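Local coordinates for protein glutathione S-transferase 2 (Heligmosomoides polygyrus, PDB 1TW9) that probably catalyses the conjugation of glutathione to electrophilic substrates with loss of a halide, as a member of the sigma-class glutathione transferases, at residues N10-G15 with V164-N169; A14-R19 with K195-T200; E37-V40 with T45-F48; L54-Q59 with C68-K73; P127-F132 with P172-G177. All blocks are in the same frame, centred on the assembly; numbering follows the deposited sequence.

Overall arrangement
The five contacts run from the thioredoxin-like N-terminal domain into the helical C-terminal domain. Contacts 1 and 2 both start from the loop leading into helix 16-24, share Ala14 and Gly15, have centres 9 Å apart, and bridge the two domains. Inside the long loops they close come contact 3 and then contact 4, both in the N-terminal domain, 18 Å apart between centres, and both touching the second subunit. Contact 2 also meets contact 4 where Cys17 and Ala18 pack on Cys68. Contact 5 belongs to the C-terminal domain; it interleaves with contact 1 along the chain and touches it through Tyr174 and Ile175. Domain joining and dimer packing thus fall to different contacts.

Contact 1 (N10-G15 with V164-N169); sequences NGRGAG and VADMTN
Arg12, in the loop after strand 4-9, reaches toward Asp166 on helix 155-170, and these two residues make the whole contact between the segments. At the start of the helical segment, Val164 O accepts two bonds from one residue a turn later: Thr168 N, and Thr168 OG1 at 2.7 Å from Val164 O, the two donors coming in from opposite faces of the carbonyl plane. Asp166 follows on the side turned to the loop. Its CG lies anti to the backbone N (chi1 -180°), which carries the carboxylate out toward the arginine. Asp166 OD1 stands 3.9 Å from Arg12 NH2, a long salt bridge with no hydrogen bond in it. The guanidinium and carboxylate planes are 64° apart, so the two groups meet at a slant. Both charges have stronger partners: OD1 forms a salt bridge with Arg170 one turn on, and Arg12 NH1 donates to Thr204 O near the C-terminus. The attraction across the contact is therefore probably modest, one link in a small polar network near the surface between the two domains. Met167 turns elsewhere, onto Tyr174. In the fold, Val164 and Ala165 pack against helix 179-189, while the loop of Arg12 is tied through its backbone to Phe206 and leads straight into helix 16-24.

Contact 2 (A14-R19 with K195-T200); sequences AGECAR and KKWIET
Part of the interface between the thioredoxin-like domain and the all-helical domain is made where Trp197 of helix 192-200 meets Glu16 and Arg19, one turn apart on helix 16-24. Trp197 NE1 gives its hydrogen to Glu16 OE2 at 2.7 Å, nearly straight at 159°. The acceptor lies in the ring plane, whereas the nitrogen stands above the carboxylate plane, 35° out of it. Bent at chi2 (62°), the glutamate chain brings its carboxylate round to the indole edge. Glu16 OE1 takes a salt-bridged hydrogen bond from Arg19 NH1 at 3.1 Å, nearly along the C-O axis. That same NH1 donates to Gly11 O, and Arg19 NE pairs with Asp31, so the guanidinium is held from several directions. Glu16 OE2 has further partners in Arg201 and Gln20, so this buried carboxylate is met by several donors, two of them arginines, which probably favour its negative charge. An alanine in place of Glu16 is likely to leave the indole N-H without its acceptor and take away one of the mates of Arg19. Beyond it, the benzo part of the indole touches the arginine's aliphatic chain at a slant, Arg19 CD lying 3.6 Å from Trp197 CZ2.

Contact 3 (E37-V40 with T45-F48); sequences ETFV and TFPF. Unlike the reference sequence in segment 37-40: Val40 (reference Ala).
The rings of Phe39 and Phe46 lie nearly parallel, their planes 23° apart, but they are slid so far past one another that they scarcely overlap. Their centroids are 5.8 Å apart, too offset for a true face-to-face stack. The approach is made by neighbouring rim carbons: Phe39 CE1 sits 3.7 Å from Phe46 CE1, with Phe39 CD1 3.9 Å from that same carbon. One face of the Phe46 ring carries its own neighbour in sequence, Thr45 OG1, 3.7 Å above the plane and off toward the rim; that hydroxyl is bonded to Leu42 O. The Phe39 ring meets a further aromatic, Phe9, the two planes at about 50°. Phe39 reaches Phe46 because its CG is anti to the backbone N (chi1 170°), which swings the ring off helix 36-39 and over to the loop. For Phe46, CG is instead anti to the carbonyl carbon. The contact is apolar, both rings buried. It closes the short connection from helix 36-39 to the loop at 45-48 in the thioredoxin-like domain, where Phe46 rests on Val51, Val53 and Gln60. Pro47 touches strands 53-56 and 59-62. Phe48, whose ring has Pro47 CB over one face, packs on Ala62 of strand 59-62 and on Ala94 of the second subunit, so at Phe48 the loop reaches from its own sheet to the dimer partner.

Contact 4 (L54-Q59 with C68-K73); sequences LEVDGQ and CRYLAK
Leu54 and Val56 of the beta hairpin, facing Tyr70 and Leu71 of helix 64-75, form part of the packing of helix on sheet in the thioredoxin-like domain. The short axes of strand 54-56 and helix 68-73 run 11.1 Å apart at 38°, and the side chains fill that spacing. Leu54 supplies the central bump: its CD2 methyl sits in the notch between two helix residues, 4.0 Å from Tyr70 CD2 and likewise 4.0 Å from Leu71 CD2. Its CG is anti to the backbone N (chi1 177°), which points the isobutyl group up into this notch, and the leucine crosses the tyrosine at about a right angle. Two residues on, Val56 and the tyrosine approach from opposite directions, the valine meeting the outer part of the ring. A type I' turn from Val56 to Gln59 follows at once, closing the hairpin, with Val56 N bonded to Gln59 O. Leu71 also reaches Val21 and Phe22 of helix 16-24 and Tyr4 of strand 4-9, extending the apolar layer across the sheet. Tyr70 in turn lies at the dimer interface, edge-to-face with Phe83 of the second subunit, which also packs on Val56. At the end of the tyrosine the valine methyls make a fork: CG2 of Val56 lies 3.8 Å from Tyr70 CE2, and both CG1 and CG2 lie 3.9 Å from Tyr70 OH.

Contact 5 (P127-F132 with P172-G177); sequences PARTKF and PEYIEG
Helix 119-142 passes an irregular turn, 172-174, that has helical backbone angles without the regular bonds, bringing the CA atoms of Arg129 and Tyr174 to 7.5 Å. Arg129 carries nearly all of the helix's side of the contact. Its CG takes the crowded position between backbone N and carbonyl carbon (chi1 80°), and with a second bend at chi2 the chain folds over the tyrosine ring toward the turn. CD stands over one face of that ring, and Arg129 CB comes within 3.4 Å of Tyr174 CE1. The head then meets main-chain oxygens in its own plane. Arg129 NE donates to Tyr174 O at 2.6 Å, almost straight at 167°, while Arg129 NH2 donates to Glu173 O at 2.9 Å, more bent at 138°. A weak bond of Arg129 NH2 to Tyr174 O, at 3.3 Å, adds to these. Glu173 O is held from both faces of its plane, by NH2 and by Glu176 N. NH1 turns back to Leu126 O on its own helix, and Tyr174 OH bonds Tyr98. A methionine in place of Arg129 would probably leave the carbonyls of Glu173 and Tyr174 without these donors and the turn freer to shift. The carboxylate of Glu173 pairs with Lys121 and makes no contact with the guanidinium, though the nearby acids may add some longer-range attraction. A buried guanidinium spends its N-H groups on neutral backbone oxygens, which probably helps hold the start of the link to helix 179-189 against helix 119-142 within the helical C-terminal domain.

Contact 1 (N10-G15 with V164-N169)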
# COMPACT_ATOMS: atom_id res chain seq x y z
N ASN A 10 -10.69 -14.49 -13.80
CA ASN A 10 -11.48 -15.55 -13.15
C ASN A 10 -10.61 -16.31 -12.19
O ASN A 10 -10.17 -17.42 -12.44
CB ASN A 10 -12.15 -16.53 -14.13
CG ASN A 10 -13.08 -17.49 -13.42
OD1 ASN A 10 -13.50 -17.22 -12.32
ND2 ASN A 10 -13.39 -18.60 -14.08
N GLY A 11 -10.39 -15.67 -11.07
CA GLY A 11 -9.71 -16.25 -9.96
C GLY A 11 -9.80 -15.39 -8.73
O GLY A 11 -10.28 -14.29 -8.77
N ARG A 12 -9.28 -15.95 -7.65
CA ARG A 12 -9.25 -15.26 -6.36
C ARG A 12 -8.20 -14.16 -6.50
O ARG A 12 -8.53 -13.01 -6.68
CB ARG A 12 -8.92 -16.22 -5.18
CG ARG A 12 -9.97 -17.31 -5.00
CD ARG A 12 -9.67 -18.23 -3.85
NE ARG A 12 -8.34 -18.86 -3.99
CZ ARG A 12 -8.11 -19.88 -4.79
NH1 ARG A 12 -9.12 -20.43 -5.42
NH2 ARG A 12 -6.91 -20.43 -4.88
N GLY A 13 -6.93 -14.53 -6.41
CA GLY A 13 -5.83 -13.65 -6.74
C GLY A 13 -5.91 -12.32 -6.06
O GLY A 13 -6.25 -12.24 -4.88
N ALA A 14 -5.62 -11.27 -6.82
CA ALA A 14 -5.65 -9.90 -6.36
C ALA A 14 -7.01 -9.29 -6.19
O ALA A 14 -7.11 -8.21 -5.64
CB ALA A 14 -4.79 -9.03 -7.30
N GLY A 15 -8.05 -9.96 -6.69
CA GLY A 15 -9.43 -9.46 -6.62
C GLY A 15 -10.17 -9.90 -5.35
O GLY A 15 -11.11 -9.28 -4.92
N VAL A 164 -3.44 -17.62 4.27
CA VAL A 164 -3.11 -18.72 5.15
C VAL A 164 -3.92 -19.98 4.80
O VAL A 164 -3.37 -21.08 4.78
CB VAL A 164 -3.24 -18.26 6.65
CG1 VAL A 164 -3.09 -19.45 7.61
CG2 VAL A 164 -2.20 -17.20 6.94
N ALA A 165 -5.20 -19.81 4.47
CA ALA A 165 -6.06 -20.90 4.05
C ALA A 165 -5.57 -21.53 2.78
O ALA A 165 -5.45 -22.75 2.64
CB ALA A 165 -7.52 -20.41 3.86
N ASP A 166 -5.25 -20.66 1.83
CA ASP A 166 -4.74 -21.08 0.56
C ASP A 166 -3.43 -21.83 0.69
O ASP A 166 -3.29 -22.94 0.14
CB ASP A 166 -4.50 -19.87 -0.29
CG ASP A 166 -3.96 -20.21 -1.66
OD1 ASP A 166 -4.24 -21.29 -2.22
OD2 ASP A 166 -3.22 -19.40 -2.26
N MET A 167 -2.46 -21.24 1.37
CA MET A 167 -1.16 -21.92 1.54
C MET A 167 -1.29 -23.24 2.31
O MET A 167 -0.57 -24.21 2.01
CB MET A 167 -0.15 -21.01 2.22
CG MET A 167 0.21 -19.75 1.44
SD MET A 167 0.92 -20.16 -0.18
CE MET A 167 -0.56 -19.81 -1.10
N THR A 168 -2.14 -23.27 3.35
CA THR A 168 -2.29 -24.50 4.13
C THR A 168 -2.97 -25.57 3.30
O THR A 168 -2.67 -26.71 3.44
CB THR A 168 -3.05 -24.25 5.41
OG1 THR A 168 -2.38 -23.23 6.14
CG2 THR A 168 -3.02 -25.45 6.36
N ASN A 169 -3.91 -25.20 2.45
CA ASN A 169 -4.44 -26.17 1.47
C ASN A 169 -3.32 -26.77 0.61
O ASN A 169 -3.25 -28.00 0.43
CB ASN A 169 -5.52 -25.55 0.58
CG ASN A 169 -6.80 -25.37 1.31
OD1 ASN A 169 -7.08 -26.11 2.25
ND2 ASN A 169 -7.63 -24.41 0.86

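Contact 2 (A14-R19 with K195-T200)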
# COMPACT_ATOMS: atom_id res chain seq x y z
N ALA A 14 -5.62 -11.27 -6.82
CA ALA A 14 -5.65 -9.90 -6.36
C ALA A 14 -7.01 -9.29 -6.19
O ALA A 14 -7.11 -8.21 -5.64
CB ALA A 14 -4.79 -9.03 -7.30
N GLY A 15 -8.05 -9.96 -6.69
CA GLY A 15 -9.43 -9.46 -6.62
C GLY A 15 -10.17 -9.90 -5.35
O GLY A 15 -11.11 -9.28 -4.92
N GLU A 16 -9.68 -10.96 -4.70
CA GLU A 16 -10.46 -11.66 -3.70
C GLU A 16 -10.70 -10.84 -2.43
O GLU A 16 -11.75 -10.93 -1.86
CB GLU A 16 -9.82 -12.96 -3.35
CG GLU A 16 -10.63 -13.90 -2.47
CD GLU A 16 -11.93 -14.38 -3.04
OE1 GLU A 16 -12.20 -14.20 -4.24
OE2 GLU A 16 -12.70 -15.01 -2.27
N CYS A 17 -9.71 -10.07 -1.97
CA CYS A 17 -9.92 -9.33 -0.70
C CYS A 17 -11.07 -8.36 -0.91
O CYS A 17 -12.04 -8.33 -0.13
CB CYS A 17 -8.58 -8.74 -0.28
SG CYS A 17 -8.71 -7.86 1.28
N ALA A 18 -11.06 -7.67 -2.05
CA ALA A 18 -12.19 -6.80 -2.36
C ALA A 18 -13.55 -7.55 -2.30
O ALA A 18 -14.57 -7.04 -1.73
CB ALA A 18 -11.95 -6.10 -3.63
N ARG A 19 -13.62 -8.72 -2.95
CA ARG A 19 -14.83 -9.54 -2.97
C ARG A 19 -15.24 -9.90 -1.60
O ARG A 19 -16.42 -9.93 -1.25
CB ARG A 19 -14.61 -10.80 -3.82
CG ARG A 19 -14.30 -10.52 -5.28
CD ARG A 19 -14.42 -11.84 -6.05
NE ARG A 19 -13.94 -11.73 -7.44
CZ ARG A 19 -12.79 -12.21 -7.86
NH1 ARG A 19 -11.96 -12.83 -7.02
NH2 ARG A 19 -12.50 -12.13 -9.14
N LYS A 195 -17.85 -17.16 5.23
CA LYS A 195 -18.09 -18.59 5.03
C LYS A 195 -19.02 -18.83 3.88
O LYS A 195 -18.75 -19.68 3.05
CB LYS A 195 -18.75 -19.16 6.28
CG LYS A 195 -18.94 -20.69 6.32
CD LYS A 195 -19.56 -21.12 7.66
CE LYS A 195 -20.02 -22.59 7.64
NZ LYS A 195 -19.91 -23.22 8.97
N LYS A 196 -20.09 -18.05 3.84
CA LYS A 196 -21.08 -18.16 2.74
C LYS A 196 -20.44 -17.86 1.39
O LYS A 196 -20.67 -18.59 0.38
CB LYS A 196 -22.19 -17.19 2.95
CG LYS A 196 -23.30 -17.31 1.93
CD LYS A 196 -24.16 -16.06 1.97
CE LYS A 196 -25.59 -16.27 1.45
NZ LYS A 196 -26.21 -14.97 1.03
N TRP A 197 -19.62 -16.84 1.34
CA TRP A 197 -18.95 -16.46 0.09
C TRP A 197 -17.98 -17.59 -0.31
O TRP A 197 -17.93 -17.96 -1.47
CB TRP A 197 -18.19 -15.14 0.21
CG TRP A 197 -17.26 -14.90 -0.93
CD1 TRP A 197 -15.93 -14.89 -0.88
CD2 TRP A 197 -17.61 -14.71 -2.31
NE1 TRP A 197 -15.39 -14.69 -2.12
CE2 TRP A 197 -16.42 -14.56 -3.03
CE3 TRP A 197 -18.81 -14.71 -3.04
CZ2 TRP A 197 -16.38 -14.40 -4.41
CZ3 TRP A 197 -18.73 -14.47 -4.40
CH2 TRP A 197 -17.54 -14.39 -5.06
N ILE A 198 -17.21 -18.09 0.64
CA ILE A 198 -16.24 -19.16 0.33
C ILE A 198 -16.93 -20.40 -0.20
O ILE A 198 -16.46 -21.02 -1.22
CB ILE A 198 -15.33 -19.43 1.52
CG1 ILE A 198 -14.45 -18.20 1.76
CG2 ILE A 198 -14.54 -20.70 1.28
CD1 ILE A 198 -13.65 -18.31 3.03
N GLU A 199 -18.11 -20.72 0.36
CA GLU A 199 -18.88 -21.86 -0.07
C GLU A 199 -19.42 -21.71 -1.47
O GLU A 199 -19.65 -22.74 -2.11
CB GLU A 199 -20.09 -22.09 0.84
CG GLU A 199 -19.71 -22.52 2.22
CD GLU A 199 -20.92 -22.57 3.14
OE1 GLU A 199 -22.04 -22.07 2.79
OE2 GLU A 199 -20.71 -23.11 4.23
N THR A 200 -19.64 -20.47 -1.91
CA THR A 200 -20.29 -20.14 -3.16
C THR A 200 -19.45 -19.54 -4.28
O THR A 200 -19.94 -19.45 -5.43
CB THR A 200 -21.51 -19.25 -2.96
OG1 THR A 200 -21.14 -17.98 -2.42
CG2 THR A 200 -22.46 -19.85 -1.95

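Contact 3 (E37-V40 with T45-F48)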
# COMPACT_ATOMS: atom_id res chain seq x y z
N GLU A 37 -8.34 -13.29 -23.15
CA GLU A 37 -8.74 -12.86 -24.46
C GLU A 37 -9.63 -11.62 -24.40
O GLU A 37 -9.50 -10.72 -25.24
CB GLU A 37 -9.44 -14.01 -25.21
CG GLU A 37 -8.51 -15.13 -25.66
CD GLU A 37 -8.07 -16.10 -24.56
OE1 GLU A 37 -8.64 -16.10 -23.43
OE2 GLU A 37 -7.13 -16.89 -24.85
N THR A 38 -10.52 -11.53 -23.41
CA THR A 38 -11.34 -10.32 -23.34
C THR A 38 -10.59 -9.18 -22.64
O THR A 38 -10.93 -8.02 -22.85
CB THR A 38 -12.69 -10.56 -22.66
OG1 THR A 38 -13.42 -9.32 -22.58
CG2 THR A 38 -12.51 -10.96 -21.25
N PHE A 39 -9.60 -9.53 -21.84
CA PHE A 39 -8.76 -8.52 -21.16
C PHE A 39 -7.96 -7.68 -22.15
O PHE A 39 -7.84 -6.47 -21.98
CB PHE A 39 -7.79 -9.20 -20.20
CG PHE A 39 -6.74 -8.27 -19.63
CD1 PHE A 39 -7.02 -7.46 -18.55
CD2 PHE A 39 -5.48 -8.19 -20.21
CE1 PHE A 39 -6.05 -6.61 -18.04
CE2 PHE A 39 -4.54 -7.34 -19.69
CZ PHE A 39 -4.85 -6.55 -18.58
N VAL A 40 -7.41 -8.34 -23.17
CA VAL A 40 -6.47 -7.70 -24.12
C VAL A 40 -6.95 -6.35 -24.70
O VAL A 40 -6.24 -5.34 -24.56
CB VAL A 40 -6.07 -8.63 -25.26
CG1 VAL A 40 -5.05 -7.93 -26.17
CG2 VAL A 40 -5.51 -9.92 -24.73
N THR A 45 -7.85 0.58 -21.22
CA THR A 45 -8.96 1.29 -20.56
C THR A 45 -8.75 1.33 -19.04
O THR A 45 -9.47 2.03 -18.36
CB THR A 45 -10.36 0.63 -20.84
OG1 THR A 45 -10.48 -0.63 -20.16
CG2 THR A 45 -10.63 0.30 -22.36
N PHE A 46 -7.79 0.56 -18.53
CA PHE A 46 -7.57 0.50 -17.07
C PHE A 46 -6.48 1.51 -16.70
O PHE A 46 -5.53 1.70 -17.48
CB PHE A 46 -7.19 -0.90 -16.63
CG PHE A 46 -8.19 -1.94 -17.04
CD1 PHE A 46 -7.80 -3.07 -17.74
CD2 PHE A 46 -9.52 -1.80 -16.76
CE1 PHE A 46 -8.71 -4.03 -18.07
CE2 PHE A 46 -10.43 -2.76 -17.11
CZ PHE A 46 -10.02 -3.86 -17.81
N PRO A 47 -6.63 2.12 -15.51
CA PRO A 47 -5.74 3.21 -15.10
C PRO A 47 -4.25 2.94 -15.23
O PRO A 47 -3.50 3.81 -15.69
CB PRO A 47 -6.14 3.44 -13.67
CG PRO A 47 -7.62 3.13 -13.65
CD PRO A 47 -7.66 1.88 -14.51
N PHE A 48 -3.82 1.73 -14.89
CA PHE A 48 -2.45 1.37 -15.01
C PHE A 48 -2.27 0.10 -15.85
O PHE A 48 -1.31 -0.65 -15.67
CB PHE A 48 -1.83 1.19 -13.65
CG PHE A 48 -2.08 2.37 -12.74
CD1 PHE A 48 -3.02 2.26 -11.73
CD2 PHE A 48 -1.40 3.56 -12.93
CE1 PHE A 48 -3.30 3.35 -10.93
CE2 PHE A 48 -1.63 4.66 -12.11
CZ PHE A 48 -2.59 4.55 -11.13

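Contact 4 (L54-Q59 with C68-K73)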
# COMPACT_ATOMS: atom_id res chain seq x y z
N LEU A 54 -11.89 -1.33 -9.73
CA LEU A 54 -13.24 -1.11 -9.22
C LEU A 54 -13.82 0.07 -9.95
O LEU A 54 -13.12 1.03 -10.14
CB LEU A 54 -13.14 -0.77 -7.71
CG LEU A 54 -14.45 -0.43 -7.00
CD1 LEU A 54 -15.31 -1.69 -6.87
CD2 LEU A 54 -14.11 0.23 -5.71
N GLU A 55 -15.09 0.03 -10.31
CA GLU A 55 -15.84 1.22 -10.64
C GLU A 55 -16.86 1.49 -9.56
O GLU A 55 -17.63 0.59 -9.19
CB GLU A 55 -16.55 1.07 -11.96
CG GLU A 55 -15.58 0.98 -13.11
CD GLU A 55 -16.22 1.13 -14.47
OE1 GLU A 55 -17.45 1.40 -14.55
OE2 GLU A 55 -15.48 1.01 -15.47
N VAL A 56 -16.91 2.75 -9.12
CA VAL A 56 -17.92 3.22 -8.19
C VAL A 56 -18.76 4.23 -8.93
O VAL A 56 -18.27 5.29 -9.30
CB VAL A 56 -17.32 3.92 -6.97
CG1 VAL A 56 -18.46 4.25 -6.02
CG2 VAL A 56 -16.37 3.03 -6.28
N ASP A 57 -20.01 3.90 -9.24
CA ASP A 57 -20.80 4.84 -10.01
C ASP A 57 -20.09 5.28 -11.31
O ASP A 57 -20.17 6.43 -11.72
CB ASP A 57 -21.14 6.06 -9.13
CG ASP A 57 -22.20 5.77 -8.09
OD1 ASP A 57 -22.70 4.61 -8.08
OD2 ASP A 57 -22.65 6.66 -7.30
N GLY A 58 -19.36 4.34 -11.92
CA GLY A 58 -18.68 4.49 -13.19
C GLY A 58 -17.28 5.10 -13.15
O GLY A 58 -16.69 5.27 -14.20
N GLN A 59 -16.80 5.43 -11.96
CA GLN A 59 -15.48 6.05 -11.77
C GLN A 59 -14.50 4.94 -11.37
O GLN A 59 -14.77 4.15 -10.45
CB GLN A 59 -15.55 7.17 -10.75
CG GLN A 59 -16.62 8.21 -11.10
CD GLN A 59 -16.33 8.91 -12.41
OE1 GLN A 59 -15.17 9.27 -12.68
NE2 GLN A 59 -17.38 9.13 -13.25
N CYS A 68 -9.26 -2.28 -1.69
CA CYS A 68 -9.68 -2.94 -0.43
C CYS A 68 -9.81 -1.90 0.66
O CYS A 68 -10.76 -1.91 1.37
CB CYS A 68 -8.65 -3.97 -0.02
SG CYS A 68 -8.83 -5.37 -1.10
N ARG A 69 -8.81 -1.02 0.79
CA ARG A 69 -8.83 0.00 1.86
C ARG A 69 -9.99 0.93 1.65
O ARG A 69 -10.72 1.22 2.57
CB ARG A 69 -7.55 0.75 1.89
CG ARG A 69 -7.43 1.79 2.96
CD ARG A 69 -6.17 2.62 2.95
NE ARG A 69 -4.98 1.82 2.91
CZ ARG A 69 -4.31 1.44 1.83
NH1 ARG A 69 -4.59 1.93 0.61
NH2 ARG A 69 -3.26 0.64 2.00
N TYR A 70 -10.23 1.33 0.43
CA TYR A 70 -11.38 2.18 0.11
C TYR A 70 -12.74 1.54 0.52
O TYR A 70 -13.55 2.15 1.20
CB TYR A 70 -11.39 2.52 -1.39
CG TYR A 70 -12.68 3.18 -1.84
CD1 TYR A 70 -12.91 4.54 -1.57
CD2 TYR A 70 -13.69 2.49 -2.49
CE1 TYR A 70 -14.04 5.12 -1.86
CE2 TYR A 70 -14.80 3.10 -2.79
CZ TYR A 70 -14.97 4.42 -2.55
OH TYR A 70 -16.23 4.95 -2.91
N LEU A 71 -12.96 0.31 0.05
CA LEU A 71 -14.14 -0.46 0.38
C LEU A 71 -14.23 -0.67 1.85
O LEU A 71 -15.27 -0.46 2.45
CB LEU A 71 -14.12 -1.77 -0.35
CG LEU A 71 -14.33 -1.68 -1.84
CD1 LEU A 71 -14.15 -3.06 -2.47
CD2 LEU A 71 -15.65 -0.96 -2.26
N ALA A 72 -13.10 -0.99 2.47
CA ALA A 72 -13.10 -1.22 3.94
C ALA A 72 -13.45 0.01 4.79
O ALA A 72 -14.24 -0.07 5.67
CB ALA A 72 -11.79 -1.80 4.39
N LYS A 73 -13.02 1.18 4.35
CA LYS A 73 -13.37 2.42 5.01
C LYS A 73 -14.85 2.74 4.76
O LYS A 73 -15.52 3.32 5.65
CB LYS A 73 -12.47 3.51 4.56
CG LYS A 73 -11.09 3.37 5.14
CD LYS A 73 -10.04 4.43 4.63
CE LYS A 73 -8.70 4.48 5.39
NZ LYS A 73 -8.82 5.06 6.80

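Contact 5 (P127-F132 with P172-G177)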
# COMPACT_ATOMS: atom_id res chain seq x y z
N PRO A 127 10.82 -20.67 5.05
CA PRO A 127 11.58 -19.53 5.63
C PRO A 127 10.83 -18.20 5.64
O PRO A 127 10.85 -17.45 6.65
CB PRO A 127 12.77 -19.38 4.68
CG PRO A 127 12.94 -20.71 4.08
CD PRO A 127 11.60 -21.38 4.02
N ALA A 128 10.21 -17.89 4.50
CA ALA A 128 9.46 -16.65 4.35
C ALA A 128 8.36 -16.65 5.34
O ALA A 128 8.13 -15.62 6.01
CB ALA A 128 8.93 -16.49 2.94
N ARG A 129 7.66 -17.79 5.45
CA ARG A 129 6.51 -17.78 6.32
C ARG A 129 6.90 -17.77 7.79
O ARG A 129 6.22 -17.14 8.59
CB ARG A 129 5.51 -18.86 5.91
CG ARG A 129 5.80 -20.20 6.35
CD ARG A 129 5.55 -20.47 7.84
NE ARG A 129 5.29 -21.89 8.10
CZ ARG A 129 6.18 -22.80 8.38
NH1 ARG A 129 7.48 -22.56 8.34
NH2 ARG A 129 5.79 -24.04 8.64
N THR A 130 8.04 -18.36 8.17
CA THR A 130 8.47 -18.23 9.56
C THR A 130 8.66 -16.76 10.01
O THR A 130 8.21 -16.36 11.10
CB THR A 130 9.78 -19.00 9.75
OG1 THR A 130 9.56 -20.40 9.53
CG2 THR A 130 10.40 -18.93 11.21
N LYS A 131 9.32 -15.97 9.16
CA LYS A 131 9.52 -14.58 9.44
C LYS A 131 8.20 -13.81 9.48
O LYS A 131 7.89 -13.17 10.49
CB LYS A 131 10.41 -13.97 8.37
CG LYS A 131 10.79 -12.52 8.69
CD LYS A 131 12.04 -12.08 7.90
CE LYS A 131 11.83 -12.18 6.38
NZ LYS A 131 12.88 -11.50 5.51
N PHE A 132 7.40 -13.91 8.43
CA PHE A 132 6.11 -13.24 8.37
C PHE A 132 5.09 -13.68 9.42
O PHE A 132 4.47 -12.85 10.08
CB PHE A 132 5.47 -13.42 7.00
CG PHE A 132 4.17 -12.75 6.86
CD1 PHE A 132 3.05 -13.49 6.59
CD2 PHE A 132 4.09 -11.35 6.91
CE1 PHE A 132 1.82 -12.84 6.40
CE2 PHE A 132 2.87 -10.70 6.75
CZ PHE A 132 1.74 -11.47 6.55
N PRO A 172 0.19 -28.41 3.80
CA PRO A 172 -0.34 -28.60 5.16
C PRO A 172 0.57 -28.13 6.28
O PRO A 172 0.07 -27.60 7.29
CB PRO A 172 -0.55 -30.11 5.24
CG PRO A 172 -0.89 -30.49 3.87
CD PRO A 172 -0.04 -29.61 2.97
N GLU A 173 1.90 -28.28 6.13
CA GLU A 173 2.84 -27.90 7.18
C GLU A 173 2.97 -26.37 7.35
O GLU A 173 3.63 -25.90 8.25
CB GLU A 173 4.20 -28.66 7.08
CG GLU A 173 5.36 -28.07 6.28
CD GLU A 173 6.66 -28.91 6.40
OE1 GLU A 173 6.88 -29.81 5.54
OE2 GLU A 173 7.51 -28.69 7.33
N TYR A 174 2.35 -25.60 6.48
CA TYR A 174 2.47 -24.13 6.53
C TYR A 174 2.15 -23.56 7.91
O TYR A 174 2.78 -22.62 8.36
CB TYR A 174 1.60 -23.52 5.46
CG TYR A 174 1.65 -22.00 5.34
CD1 TYR A 174 2.58 -21.38 4.54
CD2 TYR A 174 0.76 -21.21 6.01
CE1 TYR A 174 2.64 -19.99 4.46
CE2 TYR A 174 0.79 -19.85 5.92
CZ TYR A 174 1.76 -19.24 5.16
OH TYR A 174 1.87 -17.88 5.06
N ILE A 175 1.12 -24.11 8.53
CA ILE A 175 0.61 -23.64 9.77
C ILE A 175 1.21 -24.27 11.03
O ILE A 175 0.93 -23.84 12.17
CB ILE A 175 -0.93 -23.83 9.66
CG1 ILE A 175 -1.62 -22.73 10.40
CG2 ILE A 175 -1.36 -25.21 9.91
CD1 ILE A 175 -1.11 -21.35 10.02
N GLU A 176 2.09 -25.23 10.81
CA GLU A 176 2.69 -25.90 11.92
C GLU A 176 3.64 -24.90 12.58
O GLU A 176 4.44 -24.24 11.88
CB GLU A 176 3.41 -27.17 11.49
CG GLU A 176 2.48 -28.27 11.01
CD GLU A 176 3.18 -29.56 10.61
OE1 GLU A 176 4.41 -29.67 10.85
OE2 GLU A 176 2.50 -30.51 10.13
N GLY A 177 3.50 -24.73 13.89
CA GLY A 177 4.30 -23.73 14.61
C GLY A 177 3.61 -22.42 14.87
O GLY A 177 4.14 -21.55 15.59